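Local atomic coordinates of galactonate dehydratase (Zobellia galactanivorans, PDB entry 5OLC), a protein that belongs to the enolase superfamily, with an N-terminal domain of the mandelate racemase/muconate lactonizing enzyme type and a C-terminal barrel-like enzyme domain. Residues F69-P72 and F73-K77; K191-G194 and P195-L199; Y207-K210 and E211-L215. All coordinates share one frame; numbering follows the deposited sequence.

Interaction 1: F69-P72 and F73-K77; sequences FFTP and FLLGK
Two torsions bring the rings of Phe-69 and Phe-73 together: Phe-69 sends CG opposite its backbone N (chi1 171°), while Phe-73 has CG almost eclipsing its own N (chi1 -11°), which turns its ring back over the last turn of helix 60-70. The pair is T-shaped, the edge of Phe-73 directed at a face of Phe-69, with ring centroids 5.5 Å apart and planes at 72°. The leading atom is Phe-73 CE2, which lies 4.2 Å from Phe-69 CE2, off-centre toward the rim of that ring. Leu-74 meets Phe-70, its CD1 4.2 Å from Phe-70 CB. These two buried side chains face helix 101-120, whereas Phe-69 also packs on Pro-59 of a second subunit. Farther round the turn, the methyl Thr-71 CG2 meets Leu-75 CD1 at 3.8 Å, beside Ile-14 of strand 11-22.

Leu-74 N donates to Thr-71 O at 3.1 Å, from above the carbonyl plane; Leu-75 N adds only a weak bond to the same oxygen. Lys-77 then folds back, NZ giving a 3.0 Å hydrogen bond to Phe-73 O, and a water accepts from this NZ while donating to Pro-72 O and Leu-75 O. The ammonium group and the water together link the carbonyls of Pro-72, Phe-73 and Leu-75. Leu-74 to Lys-77 form a type II beta turn with Gly-76 in its third position at positive phi, a classic glycine site, here in the loop that follows helix 60-70 of the N-terminal domain.

Interaction 2: K191-G194 and P195-L199; sequences KAIG and PDMRL
Ile-193, the last residue of helix 179-193, packs tightly against Met-197 and Leu-199 as the chain doubles back. Its CG1 branch sits between backbone N and carbonyl carbon (chi1 66°), which carries CD1 over to the incoming strand, 3.5 Å from Met-197 O and 3.8 Å from Leu-199 CB. The other branch, CG2, lies 3.9 Å from Met-197 SD. Both neighbours cross Ile-193 at about a right angle, and Met-197 runs on fully extended toward Phe-168 and Lys-164, the lysine also donating to Ile-193 O.

This is the return leg of a beta-alpha-beta crossover, strand 170-174, helix 179-193, strand 198-202, the repeating step of a TIM-type barrel: the apolar side chains fill the seam between the helical layer and the parallel strands. Arg-198 points the other way, away from the helix, and forms a salt bridge with Glu-138 of strand 136-142.

The bend itself is loose by comparison. Gly-194 leaves the helix with positive phi (78°), a backbone shape that favours glycine, and no hydrogen bond joins 191-194 to 195-199. Pro-195 and Asp-196 form the exposed outside of the bend, where Asp-196 CB stays 5.5 Å from Ile-193 O.

Interaction 3: Y207-K210 and E211-L215; sequences YCYK and EAIEL
Cys-208, the N-cap of helix 209-219, opens the first turn by accepting from Ala-212 N through its O at 2.8 Å, and Tyr-209 O follows with Ile-213 N at 3.1 Å. Glu-211, at N3, adds a weak contact to the cap: it turns its carboxylate back so that OE1 accepts a weak, 3.3 Å hydrogen bond from Cys-208 N. This is the glutamate half of a capping box. The extended glutamate chain also runs across Tyr-207, its CB 3.5 Å from Tyr-207 CD1, with ring and carboxylate planes 81° apart. One turn on, Leu-215 CD2 touches Tyr-207 CE2 at 3.9 Å, so the ring lies against both Glu-211 CB and Leu-215, while its OH bonds to Asp-182 and Gly-178 N near the start of helix 179-193.

Tyr-209 packs on a different face, toward helix 236-245. With CG beside its carbonyl carbon (chi1 178°), its ring comes back to Ile-213, one turn on, whose CD1 sits over one face as a CH-pi contact, 3.7 Å from the centroid and 20° off the normal. Arg-241 of helix 236-245 makes a cation-pi contact with the same ring, so Tyr-209 joins neighbouring helices of the barrel's outer layer. Lys-210, bent at chi3, approaches Asp-300 of a third subunit in a long, weak ion pair.

A carboxylate lying at the N-terminal end of a helix, against a backbone N-H, is consistent with Glu-211 being ionised: the helix dipole would stabilise its negative charge, and the charge in turn would favour the helix start.

How the interactions relate
Interactions 2 and 3 belong to successive beta-alpha units of the C-terminal domain: strand 198-202 begins in interaction 2 and its chain leads on to helix 209-219, which starts in interaction 3. Their centres are 24 Å apart and their nearest atoms about 10 Å. Interaction 2 includes the start of that strand; interaction 3 begins a few residues beyond its C-terminal end. In enolase-superfamily barrels the active site lies at the C-terminal ends of the strands, although the helix of interaction 3 belongs to the outer layer. Interaction 1 lies in the N-terminal domain, across the chain's centre from both, its centre 50 Å from interaction 2 and 46 Å from interaction 3. No two of the three touch.

Interaction 1: F69-P72 and F73-K77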
ATOM      1  N   PHE A  69      36.726  17.947 -15.667  1.00 47.30           N
ATOM      2  CA  PHE A  69      36.838  16.646 -15.005  1.00 46.43           C
ATOM      3  C   PHE A  69      36.687  15.502 -15.995  1.00 49.92           C
ATOM      4  O   PHE A  69      37.475  14.560 -15.943  1.00 47.83           O
ATOM      5  CB  PHE A  69      35.855  16.513 -13.816  1.00 47.33           C
ATOM      6  CG  PHE A  69      35.772  15.112 -13.246  1.00 47.73           C
ATOM      7  CD1 PHE A  69      36.769  14.623 -12.401  1.00 49.14           C
ATOM      8  CD2 PHE A  69      34.713  14.273 -13.571  1.00 48.89           C
ATOM      9  CE1 PHE A  69      36.703  13.318 -11.899  1.00 49.19           C
ATOM     10  CE2 PHE A  69      34.647  12.977 -13.062  1.00 50.28           C
ATOM     11  CZ  PHE A  69      35.643  12.507 -12.234  1.00 47.54           C
ATOM     12  N   PHE A  70      35.688  15.598 -16.892  1.00 48.55           N
ATOM     13  CA  PHE A  70      35.394  14.583 -17.912  1.00 48.98           C
ATOM     14  C   PHE A  70      36.260  14.687 -19.141  1.00 54.80           C
ATOM     15  O   PHE A  70      36.359  13.702 -19.882  1.00 56.79           O
ATOM     16  CB  PHE A  70      33.923  14.640 -18.362  1.00 50.71           C
ATOM     17  CG  PHE A  70      32.913  14.471 -17.252  1.00 52.50           C
ATOM     18  CD1 PHE A  70      32.828  13.277 -16.541  1.00 54.54           C
ATOM     19  CD2 PHE A  70      32.033  15.501 -16.929  1.00 54.90           C
ATOM     20  CE1 PHE A  70      31.905  13.125 -15.518  1.00 55.36           C
ATOM     21  CE2 PHE A  70      31.106  15.348 -15.906  1.00 57.53           C
ATOM     22  CZ  PHE A  70      31.045  14.158 -15.212  1.00 55.59           C
ATOM     23  N   THR A  71      36.848  15.879 -19.397  1.00 49.65           N
ATOM     24  CA  THR A  71      37.632  16.142 -20.605  1.00 47.99           C
ATOM     25  C   THR A  71      38.707  15.071 -20.790  1.00 50.99           C
ATOM     26  O   THR A  71      38.673  14.494 -21.868  1.00 50.50           O
ATOM     27  CB  THR A  71      38.113  17.588 -20.670  1.00 46.40           C
ATOM     28  OG1 THR A  71      36.958  18.426 -20.710  1.00 37.83           O
ATOM     29  CG2 THR A  71      38.931  17.875 -21.902  1.00 43.40           C
ATOM     30  N   PRO A  72      39.533  14.652 -19.792  1.00 49.26           N
ATOM     31  CA  PRO A  72      40.525  13.576 -20.058  1.00 49.28           C
ATOM     32  C   PRO A  72      39.984  12.271 -20.658  1.00 54.37           C
ATOM     33  O   PRO A  72      40.654  11.722 -21.543  1.00 53.41           O
ATOM     34  CB  PRO A  72      41.172  13.329 -18.697  1.00 50.76           C
ATOM     35  CG  PRO A  72      41.048  14.630 -17.998  1.00 55.71           C
ATOM     36  CD  PRO A  72      39.726  15.211 -18.437  1.00 51.48           C
ATOM     37  N   PHE A  73      38.778  11.793 -20.216  1.00 51.24           N
ATOM     38  CA  PHE A  73      38.159  10.535 -20.689  1.00 51.22           C
ATOM     39  C   PHE A  73      37.231  10.687 -21.912  1.00 54.15           C
ATOM     40  O   PHE A  73      36.475   9.757 -22.239  1.00 51.55           O
ATOM     41  CB  PHE A  73      37.413   9.798 -19.562  1.00 53.73           C
ATOM     42  CG  PHE A  73      37.620  10.284 -18.154  1.00 56.76           C
ATOM     43  CD1 PHE A  73      38.650   9.775 -17.370  1.00 60.64           C
ATOM     44  CD2 PHE A  73      36.751  11.203 -17.587  1.00 60.41           C
ATOM     45  CE1 PHE A  73      38.829  10.206 -16.057  1.00 61.82           C
ATOM     46  CE2 PHE A  73      36.924  11.627 -16.270  1.00 63.86           C
ATOM     47  CZ  PHE A  73      37.969  11.135 -15.517  1.00 61.81           C
ATOM     48  N   LEU A  74      37.286  11.851 -22.589  1.00 51.28           N
ATOM     49  CA  LEU A  74      36.454  12.106 -23.763  1.00 50.80           C
ATOM     50  C   LEU A  74      37.264  12.353 -25.042  1.00 57.35           C
ATOM     51  O   LEU A  74      36.756  12.144 -26.147  1.00 58.23           O
ATOM     52  CB  LEU A  74      35.474  13.272 -23.520  1.00 49.50           C
ATOM     53  CG  LEU A  74      34.293  13.063 -22.594  1.00 51.53           C
ATOM     54  CD1 LEU A  74      33.443  14.282 -22.561  1.00 51.34           C
ATOM     55  CD2 LEU A  74      33.429  11.908 -23.014  1.00 49.92           C
ATOM     56  N   LEU A  75      38.500  12.826 -24.884  1.00 53.72           N
ATOM     57  CA  LEU A  75      39.431  13.128 -25.969  1.00 53.10           C
ATOM     58  C   LEU A  75      39.885  11.817 -26.657  1.00 57.47           C
ATOM     59  O   LEU A  75      40.185  10.819 -25.976  1.00 55.23           O
ATOM     60  CB  LEU A  75      40.645  13.886 -25.363  1.00 52.38           C
ATOM     61  CG  LEU A  75      40.737  15.423 -25.491  1.00 54.58           C
ATOM     62  CD1 LEU A  75      39.427  16.131 -25.203  1.00 53.61           C
ATOM     63  CD2 LEU A  75      41.779  15.950 -24.575  1.00 55.33           C
ATOM     64  N   GLY A  76      39.898  11.845 -27.995  1.00 55.53           N
ATOM     65  CA  GLY A  76      40.280  10.710 -28.839  1.00 55.87           C
ATOM     66  C   GLY A  76      39.199   9.654 -29.017  1.00 59.98           C
ATOM     67  O   GLY A  76      39.472   8.499 -29.378  1.00 59.93           O
ATOM     68  N   LYS A  77      37.959  10.059 -28.772  1.00 55.49           N
ATOM     69  CA  LYS A  77      36.790   9.211 -28.869  1.00 54.66           C
ATOM     70  C   LYS A  77      35.811   9.853 -29.834  1.00 58.23           C
ATOM     71  O   LYS A  77      35.748  11.089 -29.946  1.00 56.40           O
ATOM     72  CB  LYS A  77      36.160   8.988 -27.473  1.00 56.29           C
ATOM     73  CG  LYS A  77      36.794   7.830 -26.691  1.00 60.30           C
ATOM     74  CD  LYS A  77      37.282   8.217 -25.299  1.00 63.14           C
ATOM     75  CE  LYS A  77      37.753   6.999 -24.538  1.00 67.24           C
ATOM     76  NZ  LYS A  77      38.019   7.290 -23.104  1.00 73.17           N
TER
HETATM   77  O   HOH W   1      40.224   9.013 -23.351  1.00 52.99           O

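Interaction 2: K191-G194 and P195-L199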
ATOM      1  N   LYS A 191      -6.028  41.751 -15.982  1.00 87.89           N
ATOM      2  CA  LYS A 191      -6.833  42.893 -16.423  1.00 87.65           C
ATOM      3  C   LYS A 191      -6.256  43.509 -17.712  1.00 91.76           C
ATOM      4  O   LYS A 191      -7.012  43.878 -18.614  1.00 91.07           O
ATOM      5  CB  LYS A 191      -6.898  43.945 -15.310  1.00 89.99           C
ATOM      6  CG  LYS A 191      -8.313  44.384 -14.962  1.00102.76           C
ATOM      7  CD  LYS A 191      -8.384  45.134 -13.626  1.00112.83           C
ATOM      8  CE  LYS A 191      -7.985  46.594 -13.694  1.00121.92           C
ATOM      9  NZ  LYS A 191      -9.036  47.436 -14.333  1.00129.32           N
ATOM     10  N   ALA A 192      -4.916  43.583 -17.800  1.00 88.71           N
ATOM     11  CA  ALA A 192      -4.203  44.129 -18.947  1.00 89.20           C
ATOM     12  C   ALA A 192      -4.234  43.212 -20.171  1.00 96.26           C
ATOM     13  O   ALA A 192      -4.597  43.664 -21.259  1.00 95.67           O
ATOM     14  CB  ALA A 192      -2.770  44.437 -18.566  1.00 89.75           C
ATOM     15  N   ILE A 193      -3.848  41.926 -19.992  1.00 95.50           N
ATOM     16  CA  ILE A 193      -3.773  40.915 -21.063  1.00 96.26           C
ATOM     17  C   ILE A 193      -5.162  40.457 -21.560  1.00101.10           C
ATOM     18  O   ILE A 193      -5.270  39.925 -22.664  1.00100.68           O
ATOM     19  CB  ILE A 193      -2.863  39.699 -20.682  1.00 99.36           C
ATOM     20  CG1 ILE A 193      -3.447  38.873 -19.498  1.00100.06           C
ATOM     21  CG2 ILE A 193      -1.417  40.152 -20.423  1.00 99.30           C
ATOM     22  CD1 ILE A 193      -2.993  37.400 -19.389  1.00109.42           C
ATOM     23  N   GLY A 194      -6.190  40.660 -20.743  1.00 98.22           N
ATOM     24  CA  GLY A 194      -7.550  40.254 -21.067  1.00 98.31           C
ATOM     25  C   GLY A 194      -7.772  38.768 -20.857  1.00102.61           C
ATOM     26  O   GLY A 194      -6.947  38.100 -20.220  1.00102.54           O
ATOM     27  N   PRO A 195      -8.866  38.200 -21.409  1.00 98.91           N
ATOM     28  CA  PRO A 195      -9.122  36.768 -21.199  1.00 98.74           C
ATOM     29  C   PRO A 195      -8.490  35.804 -22.212  1.00102.26           C
ATOM     30  O   PRO A 195      -8.332  34.619 -21.899  1.00102.14           O
ATOM     31  CB  PRO A 195     -10.650  36.690 -21.234  1.00100.48           C
ATOM     32  CG  PRO A 195     -11.075  37.832 -22.100  1.00104.58           C
ATOM     33  CD  PRO A 195      -9.957  38.832 -22.180  1.00100.09           C
ATOM     34  N   ASP A 196      -8.159  36.295 -23.418  1.00 97.61           N
ATOM     35  CA  ASP A 196      -7.646  35.487 -24.520  1.00 96.99           C
ATOM     36  C   ASP A 196      -6.218  34.967 -24.338  1.00 98.44           C
ATOM     37  O   ASP A 196      -5.904  33.887 -24.850  1.00 98.24           O
ATOM     38  CB  ASP A 196      -7.782  36.250 -25.841  1.00 99.39           C
ATOM     39  CG  ASP A 196      -9.199  36.698 -26.117  1.00116.14           C
ATOM     40  OD1 ASP A 196     -10.095  35.828 -26.188  1.00118.51           O
ATOM     41  OD2 ASP A 196      -9.420  37.921 -26.237  1.00123.73           O
ATOM     42  N   MET A 197      -5.356  35.715 -23.632  1.00 92.46           N
ATOM     43  CA  MET A 197      -3.966  35.294 -23.438  1.00 90.99           C
ATOM     44  C   MET A 197      -3.813  34.413 -22.195  1.00 90.24           C
ATOM     45  O   MET A 197      -4.372  34.746 -21.143  1.00 89.99           O
ATOM     46  CB  MET A 197      -3.040  36.519 -23.364  1.00 93.50           C
ATOM     47  CG  MET A 197      -1.602  36.200 -23.662  1.00 97.40           C
ATOM     48  SD  MET A 197      -0.508  37.561 -23.207  1.00101.88           S
ATOM     49  CE  MET A 197       1.041  36.899 -23.704  1.00 98.42           C
ATOM     50  N   ARG A 198      -3.051  33.296 -22.317  1.00 82.67           N
ATOM     51  CA  ARG A 198      -2.773  32.376 -21.200  1.00 80.36           C
ATOM     52  C   ARG A 198      -1.766  33.005 -20.230  1.00 80.82           C
ATOM     53  O   ARG A 198      -0.876  33.747 -20.653  1.00 80.93           O
ATOM     54  CB  ARG A 198      -2.226  31.031 -21.697  1.00 78.01           C
ATOM     55  CG  ARG A 198      -3.246  30.119 -22.351  1.00 81.11           C
ATOM     56  CD  ARG A 198      -2.680  28.731 -22.677  1.00 82.32           C
ATOM     57  NE  ARG A 198      -1.404  28.738 -23.406  1.00 83.15           N
ATOM     58  CZ  ARG A 198      -1.283  28.892 -24.720  1.00 96.57           C
ATOM     59  NH1 ARG A 198      -2.357  29.095 -25.475  1.00 89.66           N
ATOM     60  NH2 ARG A 198      -0.081  28.881 -25.288  1.00 76.77           N
ATOM     61  N   LEU A 199      -1.895  32.697 -18.942  1.00 73.79           N
ATOM     62  CA  LEU A 199      -1.030  33.242 -17.905  1.00 72.24           C
ATOM     63  C   LEU A 199      -0.665  32.159 -16.875  1.00 72.35           C
ATOM     64  O   LEU A 199      -1.552  31.457 -16.386  1.00 72.18           O
ATOM     65  CB  LEU A 199      -1.742  34.453 -17.254  1.00 72.31           C
ATOM     66  CG  LEU A 199      -1.080  35.151 -16.070  1.00 77.19           C
ATOM     67  CD1 LEU A 199       0.118  35.983 -16.508  1.00 77.69           C
ATOM     68  CD2 LEU A 199      -2.072  36.037 -15.372  1.00 80.22           C
TER

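Interaction 3: Y207-K210 and E211-L215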
ATOM      1  N   TYR A 207       7.348  29.302  -1.493  1.00 84.12           N
ATOM      2  CA  TYR A 207       6.165  29.048  -0.686  1.00 83.21           C
ATOM      3  C   TYR A 207       6.117  27.640  -0.104  1.00 87.01           C
ATOM      4  O   TYR A 207       6.737  26.717  -0.636  1.00 86.44           O
ATOM      5  CB  TYR A 207       4.885  29.348  -1.480  1.00 83.75           C
ATOM      6  CG  TYR A 207       4.636  30.820  -1.718  1.00 84.53           C
ATOM      7  CD1 TYR A 207       4.338  31.675  -0.665  1.00 86.53           C
ATOM      8  CD2 TYR A 207       4.637  31.346  -3.005  1.00 85.22           C
ATOM      9  CE1 TYR A 207       4.078  33.025  -0.881  1.00 87.66           C
ATOM     10  CE2 TYR A 207       4.367  32.694  -3.236  1.00 86.09           C
ATOM     11  CZ  TYR A 207       4.096  33.531  -2.169  1.00 93.40           C
ATOM     12  OH  TYR A 207       3.854  34.860  -2.377  1.00 93.56           O
ATOM     13  N   CYS A 208       5.388  27.498   1.013  1.00 83.99           N
ATOM     14  CA  CYS A 208       5.150  26.245   1.723  1.00 84.29           C
ATOM     15  C   CYS A 208       3.733  25.812   1.375  1.00 88.22           C
ATOM     16  O   CYS A 208       2.964  26.630   0.869  1.00 87.54           O
ATOM     17  CB  CYS A 208       5.323  26.430   3.231  1.00 84.94           C
ATOM     18  SG  CYS A 208       6.852  27.282   3.708  1.00 89.13           S
ATOM     19  N   TYR A 209       3.382  24.542   1.636  1.00 85.35           N
ATOM     20  CA  TYR A 209       2.062  23.998   1.318  1.00 85.86           C
ATOM     21  C   TYR A 209       0.881  24.907   1.712  1.00 90.75           C
ATOM     22  O   TYR A 209       0.016  25.138   0.872  1.00 89.94           O
ATOM     23  CB  TYR A 209       1.878  22.583   1.890  1.00 87.40           C
ATOM     24  CG  TYR A 209       0.500  22.013   1.627  1.00 89.93           C
ATOM     25  CD1 TYR A 209       0.040  21.817   0.325  1.00 92.23           C
ATOM     26  CD2 TYR A 209      -0.355  21.694   2.677  1.00 90.73           C
ATOM     27  CE1 TYR A 209      -1.240  21.330   0.077  1.00 93.16           C
ATOM     28  CE2 TYR A 209      -1.633  21.189   2.441  1.00 91.58           C
ATOM     29  CZ  TYR A 209      -2.068  21.005   1.139  1.00 99.00           C
ATOM     30  OH  TYR A 209      -3.324  20.512   0.900  1.00100.98           O
ATOM     31  N   LYS A 210       0.861  25.432   2.958  1.00 88.83           N
ATOM     32  CA  LYS A 210      -0.193  26.328   3.465  1.00 89.42           C
ATOM     33  C   LYS A 210      -0.243  27.661   2.682  1.00 93.86           C
ATOM     34  O   LYS A 210      -1.325  28.203   2.439  1.00 93.61           O
ATOM     35  CB  LYS A 210       0.014  26.623   4.964  1.00 92.21           C
ATOM     36  CG  LYS A 210      -0.338  25.473   5.919  1.00 98.52           C
ATOM     37  CD  LYS A 210      -0.395  25.932   7.388  1.00 99.49           C
ATOM     38  CE  LYS A 210       0.959  26.071   8.059  1.00 99.23           C
ATOM     39  NZ  LYS A 210       0.937  27.036   9.194  1.00 99.87           N
ATOM     40  N   GLU A 211       0.933  28.184   2.316  1.00 90.19           N
ATOM     41  CA  GLU A 211       1.085  29.433   1.575  1.00 90.24           C
ATOM     42  C   GLU A 211       0.737  29.255   0.098  1.00 94.67           C
ATOM     43  O   GLU A 211       0.250  30.198  -0.535  1.00 94.73           O
ATOM     44  CB  GLU A 211       2.521  29.956   1.725  1.00 91.58           C
ATOM     45  CG  GLU A 211       2.796  30.605   3.073  1.00 99.70           C
ATOM     46  CD  GLU A 211       4.246  30.835   3.459  1.00116.53           C
ATOM     47  OE1 GLU A 211       5.150  30.268   2.804  1.00113.78           O
ATOM     48  OE2 GLU A 211       4.476  31.558   4.454  1.00109.92           O
ATOM     49  N   ALA A 212       0.991  28.044  -0.442  1.00 90.57           N
ATOM     50  CA  ALA A 212       0.749  27.680  -1.834  1.00 90.11           C
ATOM     51  C   ALA A 212      -0.735  27.542  -2.151  1.00 92.99           C
ATOM     52  O   ALA A 212      -1.168  28.136  -3.139  1.00 92.28           O
ATOM     53  CB  ALA A 212       1.502  26.406  -2.188  1.00 90.89           C
ATOM     54  N   ILE A 213      -1.522  26.790  -1.320  1.00 88.84           N
ATOM     55  CA  ILE A 213      -2.974  26.640  -1.549  1.00 88.16           C
ATOM     56  C   ILE A 213      -3.709  27.941  -1.298  1.00 92.12           C
ATOM     57  O   ILE A 213      -4.726  28.184  -1.946  1.00 92.77           O
ATOM     58  CB  ILE A 213      -3.714  25.463  -0.865  1.00 90.90           C
ATOM     59  CG1 ILE A 213      -2.786  24.513  -0.114  1.00 90.92           C
ATOM     60  CG2 ILE A 213      -4.572  24.722  -1.887  1.00 91.86           C
ATOM     61  CD1 ILE A 213      -3.238  24.264   1.256  1.00 98.74           C
ATOM     62  N   GLU A 214      -3.204  28.780  -0.375  1.00 87.28           N
ATOM     63  CA  GLU A 214      -3.785  30.094  -0.094  1.00 86.36           C
ATOM     64  C   GLU A 214      -3.759  30.912  -1.398  1.00 87.49           C
ATOM     65  O   GLU A 214      -4.789  31.455  -1.799  1.00 86.56           O
ATOM     66  CB  GLU A 214      -3.005  30.812   1.026  1.00 87.88           C
ATOM     67  CG  GLU A 214      -3.780  31.949   1.673  1.00100.22           C
ATOM     68  CD  GLU A 214      -3.180  32.554   2.928  1.00127.61           C
ATOM     69  OE1 GLU A 214      -1.938  32.711   3.002  1.00129.18           O
ATOM     70  OE2 GLU A 214      -3.967  32.876   3.847  1.00121.77           O
ATOM     71  N   LEU A 215      -2.598  30.902  -2.091  1.00 82.66           N
ATOM     72  CA  LEU A 215      -2.374  31.595  -3.355  1.00 82.22           C
ATOM     73  C   LEU A 215      -3.135  30.933  -4.485  1.00 86.66           C
ATOM     74  O   LEU A 215      -3.758  31.643  -5.273  1.00 86.73           O
ATOM     75  CB  LEU A 215      -0.868  31.678  -3.672  1.00 82.00           C
ATOM     76  CG  LEU A 215      -0.432  32.197  -5.059  1.00 85.97           C
ATOM     77  CD1 LEU A 215      -0.837  33.651  -5.288  1.00 85.77           C
ATOM     78  CD2 LEU A 215       1.059  32.058  -5.225  1.00 87.92           C
TER